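Local coordinates for D-alanyl-D-alanine carboxypeptidase (Penicillin binding protein) family protein (Francisella tularensis subsp. tularensis, PDB 6OSU) that probably removes the C-terminal D-alanine from peptidoglycan precursors, as a serine-type D-Ala-D-Ala carboxypeptidase of the peptidase S11 family, at residues G81-S84 / W85-I89; A128-A131 / L132-I136; Q141-T144 / D145-N148; T175-D178 / M179-A183. All coordinates share one frame; numbering follows the deposited sequence.

Overall arrangement
All four contacts are local ones within the D-alanyl-D-alanine carboxypeptidase family region: two inside helices, one at a helix start and one at a turn. Contacts 1 and 2 touch, with centres 12 Å apart: I89 CD1 lies 3.7 Å from L132 CD2. Contacts 2 and 3, also 12 Å between centres, meet where A133 CB packs 3.7 Å from F143 CG. Contact 4 stands apart, its nearest atoms about 8 Å from those of contact 3. The predicted proton acceptor K67 relates three of them: nearest side-chain atoms are about 3 Å away for T129 of contact 2, about 7 Å for M147 of contact 3 and about 9 Å for M179 of contact 4.

Contact 1. Residues G81-S84 / W85-I89; sequences GNLS and WDTMI
The backbone folds S84 back onto T87 in a type I beta turn. T87 N donates to S84 O at 3.1 Å with an N-H...O angle of 159°. Just upstream, G81 closes helix 66-79 with positive phi in a Schellman motif, after which L83 and S84 run extended into the turn; M88 and I89 then begin strand 88-90.

Two hydroxyl side chains reinforce the turn from its ends. S84 OG accepts from D86 N at 3.0 Å, an ST turn laid over the beta turn, although the bond is bent, with an angle of 133° at the hydrogen. At the last residue of the turn, T87 OG1 lies anti to the carbonyl carbon and beside the backbone N (chi1 -62°), and in this position it accepts from S84 N at 3.3 Å. S84 and T87 are therefore joined by backbone and side-chain bonds that run in opposite directions, each residue giving an N-H to the other. The same torsion of T87 directs CG2 toward L83, whose CD1 it meets at 4.2 Å, the two side chains crossing at about a right angle.

The apolar side of the turn rests on neighbouring helices. L83 and T87 both touch V113 of helix 113-123 and Y135 of helix 126-137, while the W85 indole packs on I78 and makes a cation-pi contact with R114. Backbone hydrogen bonds between T87 and V113 and between I89 and V111 place the segment beside strand 110-112, the antiparallel partner of strand 88-90.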
ATOM      1  N   GLY A  81     -19.500  -5.296  11.275  1.00 74.71           N
ATOM      2  CA  GLY A  81     -20.697  -4.919  11.997  1.00 77.14           C
ATOM      3  C   GLY A  81     -20.561  -4.845  13.503  1.00 77.13           C
ATOM      4  O   GLY A  81     -21.541  -4.507  14.175  1.00 79.62           O
ATOM      5  N   ASN A  82     -19.388  -5.159  14.058  1.00 74.97           N
ATOM      6  CA  ASN A  82     -19.162  -5.018  15.493  1.00 74.63           C
ATOM      7  C   ASN A  82     -18.853  -3.586  15.894  1.00 72.08           C
ATOM      8  O   ASN A  82     -18.787  -3.289  17.092  1.00 72.12           O
ATOM      9  CB  ASN A  82     -18.019  -5.930  15.942  1.00 73.93           C
ATOM     10  CG  ASN A  82     -18.369  -7.397  15.834  1.00 77.92           C
ATOM     11  OD1 ASN A  82     -19.486  -7.808  16.156  1.00 82.55           O
ATOM     12  ND2 ASN A  82     -17.417  -8.200  15.373  1.00 76.47           N
ATOM     13  N   LEU A  83     -18.666  -2.703  14.919  1.00 69.60           N
ATOM     14  CA  LEU A  83     -18.350  -1.307  15.154  1.00 66.97           C
ATOM     15  C   LEU A  83     -18.909  -0.517  13.982  1.00 67.03           C
ATOM     16  O   LEU A  83     -19.123  -1.059  12.895  1.00 68.18           O
ATOM     17  CB  LEU A  83     -16.834  -1.104  15.292  1.00 64.72           C
ATOM     18  CG  LEU A  83     -16.273   0.015  16.169  1.00 63.25           C
ATOM     19  CD1 LEU A  83     -16.666  -0.198  17.618  1.00 65.52           C
ATOM     20  CD2 LEU A  83     -14.762   0.079  16.033  1.00 59.82           C
ATOM     21  N   SER A  84     -19.165   0.765  14.211  1.00 66.90           N
ATOM     22  CA  SER A  84     -19.521   1.671  13.130  1.00 67.05           C
ATOM     23  C   SER A  84     -18.737   2.962  13.295  1.00 66.25           C
ATOM     24  O   SER A  84     -18.232   3.270  14.376  1.00 65.47           O
ATOM     25  CB  SER A  84     -21.024   1.960  13.094  1.00 69.73           C
ATOM     26  OG  SER A  84     -21.334   3.167  13.762  1.00 69.94           O
ATOM     27  N   TRP A  85     -18.623   3.710  12.193  1.00 65.59           N
ATOM     28  CA  TRP A  85     -17.968   5.012  12.246  1.00 63.26           C
ATOM     29  C   TRP A  85     -18.632   5.937  13.257  1.00 65.84           C
ATOM     30  O   TRP A  85     -17.965   6.805  13.838  1.00 65.69           O
ATOM     31  CB  TRP A  85     -17.976   5.657  10.861  1.00 62.22           C
ATOM     32  CG  TRP A  85     -17.196   4.907   9.833  1.00 61.07           C
ATOM     33  CD1 TRP A  85     -17.698   4.168   8.803  1.00 62.82           C
ATOM     34  CD2 TRP A  85     -15.769   4.828   9.728  1.00 58.90           C
ATOM     35  NE1 TRP A  85     -16.670   3.632   8.062  1.00 61.53           N
ATOM     36  CE2 TRP A  85     -15.476   4.022   8.610  1.00 58.04           C
ATOM     37  CE3 TRP A  85     -14.710   5.359  10.472  1.00 57.35           C
ATOM     38  CZ2 TRP A  85     -14.173   3.733   8.217  1.00 55.28           C
ATOM     39  CZ3 TRP A  85     -13.416   5.071  10.081  1.00 55.26           C
ATOM     40  CH2 TRP A  85     -13.159   4.265   8.963  1.00 54.16           C
ATOM     41  N   ASP A  86     -19.937   5.763  13.487  1.00 67.85           N
ATOM     42  CA  ASP A  86     -20.710   6.621  14.376  1.00 70.87           C
ATOM     43  C   ASP A  86     -20.560   6.263  15.848  1.00 70.98           C
ATOM     44  O   ASP A  86     -20.963   7.063  16.698  1.00 74.08           O
ATOM     45  CB  ASP A  86     -22.197   6.562  14.006  1.00 76.07           C
ATOM     46  CG  ASP A  86     -22.469   7.017  12.582  1.00 78.18           C
ATOM     47  OD1 ASP A  86     -21.555   7.596  11.958  1.00 76.32           O
ATOM     48  OD2 ASP A  86     -23.599   6.794  12.088  1.00 81.61           O
ATOM     49  N   THR A  87     -20.010   5.092  16.167  1.00 68.52           N
ATOM     50  CA  THR A  87     -19.943   4.643  17.555  1.00 68.29           C
ATOM     51  C   THR A  87     -19.136   5.623  18.402  1.00 67.41           C
ATOM     52  O   THR A  87     -18.083   6.108  17.985  1.00 65.33           O
ATOM     53  CB  THR A  87     -19.324   3.242  17.627  1.00 66.01           C
ATOM     54  OG1 THR A  87     -20.149   2.317  16.908  1.00 68.32           O
ATOM     55  CG2 THR A  87     -19.187   2.776  19.073  1.00 65.42           C
ATOM     56  N   MET A  88     -19.646   5.915  19.598  1.00 69.78           N
ATOM     57  CA  MET A  88     -19.026   6.863  20.519  1.00 70.02           C
ATOM     58  C   MET A  88     -18.223   6.100  21.568  1.00 68.77           C
ATOM     59  O   MET A  88     -18.793   5.349  22.364  1.00 70.40           O
ATOM     60  CB  MET A  88     -20.090   7.734  21.186  1.00 73.54           C
ATOM     61  CG  MET A  88     -21.034   8.426  20.210  1.00 76.27           C
ATOM     62  SD  MET A  88     -20.225   9.692  19.211  1.00 75.72           S
ATOM     63  CE  MET A  88     -19.698  10.841  20.480  1.00 75.94           C
ATOM     64  N   ILE A  89     -16.915   6.308  21.581  1.00 66.81           N
ATOM     65  CA  ILE A  89     -16.006   5.580  22.465  1.00 67.38           C
ATOM     66  C   ILE A  89     -15.685   6.452  23.670  1.00 67.65           C
ATOM     67  O   ILE A  89     -15.341   7.630  23.494  1.00 67.11           O
ATOM     68  CB  ILE A  89     -14.714   5.171  21.736  1.00 66.14           C
ATOM     69  CG1 ILE A  89     -15.013   4.075  20.723  1.00 67.55           C
ATOM     70  CG2 ILE A  89     -13.658   4.709  22.727  1.00 65.93           C
ATOM     71  CD1 ILE A  89     -14.643   4.466  19.338  1.00 66.82           C
TER

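Contact 2. Residues A128-A131 / L132-I136; sequences ATIA and LAEYI
I130 and E134 are brought together by their first torsions: I130 chi1 of -68° places CG1 beside the backbone N and leaves CG2 anti to that N, on the side of E134, while E134 CG is anti to its carbonyl carbon (chi1 -69°) and its chain continues extended. This is an i to i+4 side-chain pair on an alpha helix, helix 126-137. The E134 chain runs close by the I130 carbonyl, with CG 3.3 Å from I130 O, and its carboxylate carbon CD comes to 4.0 Å from I130 CG2. The contact with I130 is thus made by the aliphatic part and the root of the carboxylate, while both oxygens are held by other residues: OE1 by S92 OG and OE2 by N94 ND2.

The backbone under this pair is regular. L132 N, A133 N and E134 N donate to the carbonyls of A128, T129 and I130, the last bond being nearly straight at 171°; the next one, from Y135 N to A131 O, is weak at 3.4 Å.

Different sides of the helix serve different neighbours. A128 and L132 pack on L116 of helix 113-123. T129 touches K67, the predicted proton acceptor, and its OG1 is bonded to G125 O one turn back, consistent with a place in the wall of the active site. Along the A128-L132 side, the leucine CG sits against the A128 carbonyl, 3.6 Å from its O.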
ATOM      1  N   ALA A 128      -5.716   8.705  20.795  1.00 52.66           N
ATOM      2  CA  ALA A 128      -6.794   8.135  19.992  1.00 54.22           C
ATOM      3  C   ALA A 128      -6.562   6.652  19.735  1.00 53.91           C
ATOM      4  O   ALA A 128      -7.496   5.845  19.827  1.00 53.47           O
ATOM      5  CB  ALA A 128      -6.930   8.891  18.671  1.00 54.32           C
ATOM      6  N   THR A 129      -5.320   6.275  19.418  1.00 53.71           N
ATOM      7  CA  THR A 129      -4.992   4.870  19.203  1.00 51.95           C
ATOM      8  C   THR A 129      -5.294   4.040  20.445  1.00 53.22           C
ATOM      9  O   THR A 129      -5.881   2.956  20.357  1.00 52.78           O
ATOM     10  CB  THR A 129      -3.520   4.731  18.815  1.00 50.39           C
ATOM     11  OG1 THR A 129      -3.237   5.598  17.712  1.00 49.38           O
ATOM     12  CG2 THR A 129      -3.204   3.295  18.417  1.00 49.22           C
ATOM     13  N   ILE A 130      -4.902   4.542  21.618  1.00 54.75           N
ATOM     14  CA  ILE A 130      -5.126   3.804  22.856  1.00 55.79           C
ATOM     15  C   ILE A 130      -6.616   3.707  23.161  1.00 56.85           C
ATOM     16  O   ILE A 130      -7.092   2.686  23.674  1.00 58.60           O
ATOM     17  CB  ILE A 130      -4.341   4.460  24.009  1.00 56.37           C
ATOM     18  CG1 ILE A 130      -2.837   4.288  23.788  1.00 56.70           C
ATOM     19  CG2 ILE A 130      -4.758   3.886  25.357  1.00 57.36           C
ATOM     20  CD1 ILE A 130      -2.441   2.878  23.396  1.00 56.68           C
ATOM     21  N   ALA A 131      -7.377   4.759  22.843  1.00 55.95           N
ATOM     22  CA  ALA A 131      -8.811   4.742  23.121  1.00 57.38           C
ATOM     23  C   ALA A 131      -9.530   3.715  22.257  1.00 56.27           C
ATOM     24  O   ALA A 131     -10.459   3.047  22.724  1.00 56.80           O
ATOM     25  CB  ALA A 131      -9.407   6.134  22.916  1.00 57.96           C
ATOM     26  N   LEU A 132      -9.121   3.577  20.993  1.00 55.26           N
ATOM     27  CA  LEU A 132      -9.707   2.546  20.140  1.00 55.62           C
ATOM     28  C   LEU A 132      -9.297   1.153  20.598  1.00 56.64           C
ATOM     29  O   LEU A 132     -10.114   0.223  20.585  1.00 57.42           O
ATOM     30  CB  LEU A 132      -9.296   2.766  18.684  1.00 52.92           C
ATOM     31  CG  LEU A 132      -9.954   3.935  17.953  1.00 51.73           C
ATOM     32  CD1 LEU A 132      -9.203   4.251  16.667  1.00 49.62           C
ATOM     33  CD2 LEU A 132     -11.413   3.628  17.667  1.00 50.80           C
ATOM     34  N   ALA A 133      -8.039   0.993  21.014  1.00 56.87           N
ATOM     35  CA  ALA A 133      -7.544  -0.320  21.412  1.00 58.42           C
ATOM     36  C   ALA A 133      -8.238  -0.815  22.675  1.00 61.40           C
ATOM     37  O   ALA A 133      -8.659  -1.975  22.747  1.00 62.21           O
ATOM     38  CB  ALA A 133      -6.029  -0.269  21.611  1.00 57.57           C
ATOM     39  N   GLU A 134      -8.361   0.053  23.684  1.00 63.30           N
ATOM     40  CA  GLU A 134      -9.040  -0.336  24.916  1.00 66.87           C
ATOM     41  C   GLU A 134     -10.478  -0.768  24.660  1.00 66.61           C
ATOM     42  O   GLU A 134     -10.988  -1.665  25.341  1.00 68.96           O
ATOM     43  CB  GLU A 134      -9.014   0.816  25.922  1.00 70.20           C
ATOM     44  CG  GLU A 134      -7.639   1.138  26.491  1.00 73.24           C
ATOM     45  CD  GLU A 134      -7.691   2.228  27.550  1.00 77.34           C
ATOM     46  OE1 GLU A 134      -8.420   3.226  27.353  1.00 77.88           O
ATOM     47  OE2 GLU A 134      -7.010   2.079  28.587  1.00 80.38           O
ATOM     48  N   TYR A 135     -11.146  -0.154  23.682  1.00 63.74           N
ATOM     49  CA  TYR A 135     -12.552  -0.455  23.437  1.00 65.03           C
ATOM     50  C   TYR A 135     -12.723  -1.787  22.714  1.00 65.66           C
ATOM     51  O   TYR A 135     -13.586  -2.594  23.077  1.00 67.84           O
ATOM     52  CB  TYR A 135     -13.194   0.676  22.633  1.00 64.02           C
ATOM     53  CG  TYR A 135     -14.683   0.519  22.454  1.00 66.52           C
ATOM     54  CD1 TYR A 135     -15.570   1.034  23.390  1.00 68.64           C
ATOM     55  CD2 TYR A 135     -15.205  -0.148  21.353  1.00 66.81           C
ATOM     56  CE1 TYR A 135     -16.935   0.891  23.233  1.00 70.57           C
ATOM     57  CE2 TYR A 135     -16.570  -0.296  21.188  1.00 68.67           C
ATOM     58  CZ  TYR A 135     -17.430   0.225  22.131  1.00 70.85           C
ATOM     59  OH  TYR A 135     -18.790   0.079  21.969  1.00 74.13           O
ATOM     60  N   ILE A 136     -11.907  -2.030  21.687  1.00 63.67           N
ATOM     61  CA  ILE A 136     -12.048  -3.243  20.890  1.00 62.89           C
ATOM     62  C   ILE A 136     -11.507  -4.455  21.641  1.00 62.70           C
ATOM     63  O   ILE A 136     -12.069  -5.553  21.558  1.00 63.68           O
ATOM     64  CB  ILE A 136     -11.347  -3.058  19.532  1.00 60.80           C
ATOM     65  CG1 ILE A 136     -12.005  -1.928  18.740  1.00 60.49           C
ATOM     66  CG2 ILE A 136     -11.346  -4.353  18.736  1.00 60.92           C
ATOM     67  CD1 ILE A 136     -11.218  -1.506  17.515  1.00 58.38           C
TER

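Contact 3. Residues Q141-T144 / D145-N148; sequences QAFT and DLMN
T144 and F143 have the most surface buried here, followed by D145, whose CB lies 3.4 Å from A142 O, and by M147, the partner of F143. F143 CG is anti to the backbone N (chi1 -172°), which carries the ring along the helix toward M147, one turn later. There M147 CG lies 3.6 Å from F143 CE2. The methionine chain bends at chi3 (65°), keeping SD beside the same part of the ring: it is 3.7 Å from CE2 and CD2 of F143 and 4.7 Å from the ring centroid, in an oblique Met-aromatic contact 69° off the ring normal.

T144 and N148 run side by side in the same direction, with T144 CG2 3.9 Å from N148 ND2. Their polar ends have other partners: T144 OG1 bonds to T140 O, and N148 OD1 accepts from F161 N.

Helical bonds underlie both pairs, M147 N to F143 O (2.8 Å) and N148 N to T144 O (2.9 Å). The chemistry implies a helix with two kinds of hold: F143 and M147 make a sulfur-aromatic and apolar patch that packs on T70 of helix 66-79, whereas N148 ties helix 140-154 to the following loop by a directional bond.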
ATOM      1  N   GLN A 141      -3.040  -4.732  26.168  1.00 65.28           N
ATOM      2  CA  GLN A 141      -2.296  -5.978  25.998  1.00 67.65           C
ATOM      3  C   GLN A 141      -3.081  -6.974  25.154  1.00 65.53           C
ATOM      4  O   GLN A 141      -2.538  -7.581  24.222  1.00 64.74           O
ATOM      5  CB  GLN A 141      -1.955  -6.588  27.357  1.00 74.90           C
ATOM      6  CG  GLN A 141      -0.896  -5.836  28.150  1.00 80.34           C
ATOM      7  CD  GLN A 141      -1.482  -4.732  29.010  1.00 85.42           C
ATOM      8  OE1 GLN A 141      -2.665  -4.402  28.901  1.00 85.47           O
ATOM      9  NE2 GLN A 141      -0.655  -4.159  29.881  1.00 88.43           N
ATOM     10  N   ALA A 142      -4.365  -7.162  25.473  1.00 65.13           N
ATOM     11  CA  ALA A 142      -5.200  -8.057  24.677  1.00 65.45           C
ATOM     12  C   ALA A 142      -5.285  -7.590  23.229  1.00 62.53           C
ATOM     13  O   ALA A 142      -5.271  -8.408  22.302  1.00 61.78           O
ATOM     14  CB  ALA A 142      -6.593  -8.161  25.293  1.00 67.42           C
ATOM     15  N   PHE A 143      -5.363  -6.275  23.013  1.00 60.91           N
ATOM     16  CA  PHE A 143      -5.418  -5.764  21.648  1.00 57.30           C
ATOM     17  C   PHE A 143      -4.115  -6.037  20.910  1.00 54.78           C
ATOM     18  O   PHE A 143      -4.128  -6.347  19.713  1.00 51.07           O
ATOM     19  CB  PHE A 143      -5.731  -4.269  21.653  1.00 54.94           C
ATOM     20  CG  PHE A 143      -5.990  -3.706  20.286  1.00 51.27           C
ATOM     21  CD1 PHE A 143      -7.264  -3.743  19.739  1.00 51.13           C
ATOM     22  CD2 PHE A 143      -4.960  -3.152  19.541  1.00 47.90           C
ATOM     23  CE1 PHE A 143      -7.508  -3.231  18.474  1.00 49.12           C
ATOM     24  CE2 PHE A 143      -5.194  -2.639  18.278  1.00 46.43           C
ATOM     25  CZ  PHE A 143      -6.472  -2.677  17.741  1.00 46.21           C
ATOM     26  N   THR A 144      -2.982  -5.926  21.608  1.00 56.98           N
ATOM     27  CA  THR A 144      -1.701  -6.239  20.983  1.00 58.08           C
ATOM     28  C   THR A 144      -1.652  -7.696  20.542  1.00 59.90           C
ATOM     29  O   THR A 144      -1.139  -8.007  19.459  1.00 58.15           O
ATOM     30  CB  THR A 144      -0.557  -5.926  21.945  1.00 59.33           C
ATOM     31  OG1 THR A 144      -0.643  -4.557  22.357  1.00 58.52           O
ATOM     32  CG2 THR A 144       0.788  -6.158  21.270  1.00 58.92           C
ATOM     33  N   ASP A 145      -2.193  -8.602  21.367  1.00 63.00           N
ATOM     34  CA  ASP A 145      -2.288 -10.006  20.974  1.00 65.88           C
ATOM     35  C   ASP A 145      -3.119 -10.165  19.710  1.00 63.60           C
ATOM     36  O   ASP A 145      -2.773 -10.956  18.823  1.00 63.94           O
ATOM     37  CB  ASP A 145      -2.891 -10.833  22.110  1.00 70.91           C
ATOM     38  CG  ASP A 145      -1.920 -11.056  23.247  1.00 75.55           C
ATOM     39  OD1 ASP A 145      -0.727 -11.309  22.966  1.00 77.39           O
ATOM     40  OD2 ASP A 145      -2.347 -10.978  24.420  1.00 77.60           O
ATOM     41  N   LEU A 146      -4.221  -9.421  19.610  1.00 61.36           N
ATOM     42  CA  LEU A 146      -5.019  -9.452  18.392  1.00 60.66           C
ATOM     43  C   LEU A 146      -4.225  -8.924  17.200  1.00 58.37           C
ATOM     44  O   LEU A 146      -4.329  -9.460  16.089  1.00 58.22           O
ATOM     45  CB  LEU A 146      -6.296  -8.642  18.590  1.00 60.97           C
ATOM     46  CG  LEU A 146      -7.219  -8.565  17.379  1.00 60.96           C
ATOM     47  CD1 LEU A 146      -7.854  -9.918  17.100  1.00 62.46           C
ATOM     48  CD2 LEU A 146      -8.263  -7.497  17.611  1.00 61.25           C
ATOM     49  N   MET A 147      -3.427  -7.873  17.413  1.00 56.13           N
ATOM     50  CA  MET A 147      -2.577  -7.357  16.344  1.00 54.71           C
ATOM     51  C   MET A 147      -1.603  -8.417  15.850  1.00 53.01           C
ATOM     52  O   MET A 147      -1.385  -8.554  14.641  1.00 50.97           O
ATOM     53  CB  MET A 147      -1.804  -6.129  16.823  1.00 55.31           C
ATOM     54  CG  MET A 147      -2.662  -4.964  17.260  1.00 55.41           C
ATOM     55  SD  MET A 147      -1.643  -3.655  17.961  1.00 56.38           S
ATOM     56  CE  MET A 147      -0.695  -3.167  16.523  1.00 54.47           C
ATOM     57  N   ASN A 148      -1.006  -9.176  16.771  1.00 54.84           N
ATOM     58  CA  ASN A 148      -0.022 -10.177  16.371  1.00 56.59           C
ATOM     59  C   ASN A 148      -0.676 -11.379  15.695  1.00 58.22           C
ATOM     60  O   ASN A 148      -0.080 -11.977  14.791  1.00 57.36           O
ATOM     61  CB  ASN A 148       0.803 -10.607  17.586  1.00 57.96           C
ATOM     62  CG  ASN A 148       1.740  -9.509  18.067  1.00 57.27           C
ATOM     63  OD1 ASN A 148       2.322  -8.781  17.262  1.00 54.43           O
ATOM     64  ND2 ASN A 148       1.875  -9.375  19.379  1.00 59.32           N
TER

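Contact 4. Residues T175-D178 / M179-A183; sequences TAHD and MALLA
H177 and L181 meet one turn apart at the start of helix 176-189, where four backbone bonds join residues four apart. M179 N donates to T175 O at 2.9 Å, and A180 N, L181 N and L182 N donate to A176 O, H177 O and D178 O, each at 3.0 Å. At the helix start, T175 occupies the N-cap: its OG1 accepts from D178 N at 2.9 Å with an angle of 161°, supplying an acceptor that the helix itself lacks at this end. H177 also shares a backbone hydrogen bond with M56.

The D178 carboxylate has partners too. OD2 receives N158 N and is hydrogen-bonded with T159 OG1, so this buried acid fastens the first turn to the loop before it. Two polar partners and a position at the N-terminal end, where the helix dipole is favourable to negative charge, would be expected to stabilise the carboxylate. OD1 lies near the L181 methyl CD1, at 4.1 Å.

A chi1 of -174° turns the H177 imidazole toward L181. L181 CD1 sits over one face of the ring, 4.2 Å from the centroid and 25° off the ring normal, displaced toward the rim: a CH-pi contact. ND1 makes a weak hydrogen bond with D57 OD1.

A176 and A180 offer small methyls to V41 of strand 39-44, and L182 packs on helix 66-79. Such an N-capped helix, packing against both the central antiparallel sheet and the helix that carries K67, fits the alpha/beta fold shared by penicillin-binding proteins and serine beta-lactamases.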
ATOM      1  N   THR A 175       9.174  -5.594   9.001  1.00 49.91           N
ATOM      2  CA  THR A 175      10.032  -5.486   7.830  1.00 50.75           C
ATOM      3  C   THR A 175       9.321  -4.657   6.771  1.00 49.44           C
ATOM      4  O   THR A 175       8.102  -4.476   6.808  1.00 46.43           O
ATOM      5  CB  THR A 175      10.410  -6.862   7.244  1.00 51.38           C
ATOM      6  OG1 THR A 175       9.268  -7.451   6.608  1.00 51.01           O
ATOM      7  CG2 THR A 175      10.924  -7.794   8.332  1.00 53.33           C
ATOM      8  N   ALA A 176      10.105  -4.145   5.820  1.00 52.12           N
ATOM      9  CA  ALA A 176       9.517  -3.383   4.724  1.00 52.59           C
ATOM     10  C   ALA A 176       8.581  -4.254   3.898  1.00 52.21           C
ATOM     11  O   ALA A 176       7.526  -3.792   3.453  1.00 52.04           O
ATOM     12  CB  ALA A 176      10.619  -2.782   3.847  1.00 54.05           C
ATOM     13  N   HIS A 177       8.944  -5.522   3.700  1.00 53.95           N
ATOM     14  CA  HIS A 177       8.073  -6.440   2.972  1.00 55.19           C
ATOM     15  C   HIS A 177       6.779  -6.686   3.738  1.00 53.85           C
ATOM     16  O   HIS A 177       5.686  -6.661   3.159  1.00 52.00           O
ATOM     17  CB  HIS A 177       8.808  -7.756   2.711  1.00 58.86           C
ATOM     18  CG  HIS A 177       8.048  -8.718   1.851  1.00 61.29           C
ATOM     19  ND1 HIS A 177       8.411 -10.042   1.721  1.00 63.75           N
ATOM     20  CD2 HIS A 177       6.953  -8.550   1.072  1.00 60.91           C
ATOM     21  CE1 HIS A 177       7.568 -10.648   0.904  1.00 64.02           C
ATOM     22  NE2 HIS A 177       6.674  -9.765   0.497  1.00 62.23           N
ATOM     23  N   ASP A 178       6.883  -6.923   5.049  1.00 54.73           N
ATOM     24  CA  ASP A 178       5.687  -7.168   5.848  1.00 55.81           C
ATOM     25  C   ASP A 178       4.768  -5.954   5.856  1.00 54.40           C
ATOM     26  O   ASP A 178       3.539  -6.096   5.815  1.00 52.83           O
ATOM     27  CB  ASP A 178       6.075  -7.548   7.275  1.00 58.91           C
ATOM     28  CG  ASP A 178       6.358  -9.032   7.430  1.00 62.56           C
ATOM     29  OD1 ASP A 178       6.481  -9.734   6.400  1.00 63.34           O
ATOM     30  OD2 ASP A 178       6.444  -9.499   8.587  1.00 64.03           O
ATOM     31  N   MET A 179       5.342  -4.749   5.905  1.00 54.88           N
ATOM     32  CA  MET A 179       4.518  -3.546   5.921  1.00 53.67           C
ATOM     33  C   MET A 179       3.856  -3.299   4.571  1.00 52.15           C
ATOM     34  O   MET A 179       2.742  -2.766   4.519  1.00 50.59           O
ATOM     35  CB  MET A 179       5.356  -2.342   6.345  1.00 54.86           C
ATOM     36  CG  MET A 179       5.481  -2.206   7.854  1.00 56.31           C
ATOM     37  SD  MET A 179       3.890  -1.792   8.595  1.00 57.47           S
ATOM     38  CE  MET A 179       4.148  -2.317  10.293  1.00 59.25           C
ATOM     39  N   ALA A 180       4.512  -3.688   3.475  1.00 52.27           N
ATOM     40  CA  ALA A 180       3.874  -3.591   2.167  1.00 50.22           C
ATOM     41  C   ALA A 180       2.731  -4.590   2.041  1.00 49.81           C
ATOM     42  O   ALA A 180       1.696  -4.289   1.434  1.00 50.64           O
ATOM     43  CB  ALA A 180       4.907  -3.803   1.060  1.00 49.61           C
ATOM     44  N   LEU A 181       2.900  -5.786   2.607  1.00 49.82           N
ATOM     45  CA  LEU A 181       1.809  -6.755   2.610  1.00 50.72           C
ATOM     46  C   LEU A 181       0.608  -6.214   3.375  1.00 49.81           C
ATOM     47  O   LEU A 181      -0.535  -6.324   2.913  1.00 48.95           O
ATOM     48  CB  LEU A 181       2.287  -8.078   3.208  1.00 52.51           C
ATOM     49  CG  LEU A 181       3.264  -8.896   2.354  1.00 55.26           C
ATOM     50  CD1 LEU A 181       3.899 -10.012   3.165  1.00 57.47           C
ATOM     51  CD2 LEU A 181       2.558  -9.468   1.131  1.00 56.36           C
ATOM     52  N   LEU A 182       0.850  -5.610   4.540  1.00 48.97           N
ATOM     53  CA  LEU A 182      -0.235  -5.027   5.319  1.00 48.32           C
ATOM     54  C   LEU A 182      -0.945  -3.931   4.533  1.00 47.34           C
ATOM     55  O   LEU A 182      -2.180  -3.899   4.462  1.00 45.80           O
ATOM     56  CB  LEU A 182       0.306  -4.480   6.641  1.00 47.54           C
ATOM     57  CG  LEU A 182      -0.692  -3.715   7.512  1.00 46.36           C
ATOM     58  CD1 LEU A 182      -1.879  -4.596   7.839  1.00 46.39           C
ATOM     59  CD2 LEU A 182      -0.015  -3.221   8.785  1.00 45.89           C
ATOM     60  N   ALA A 183      -0.173  -3.027   3.921  1.00 46.27           N
ATOM     61  CA  ALA A 183      -0.775  -1.928   3.171  1.00 43.86           C
ATOM     62  C   ALA A 183      -1.628  -2.448   2.021  1.00 44.74           C
ATOM     63  O   ALA A 183      -2.759  -1.994   1.824  1.00 45.22           O
ATOM     64  CB  ALA A 183       0.312  -0.987   2.655  1.00 43.03           C
TER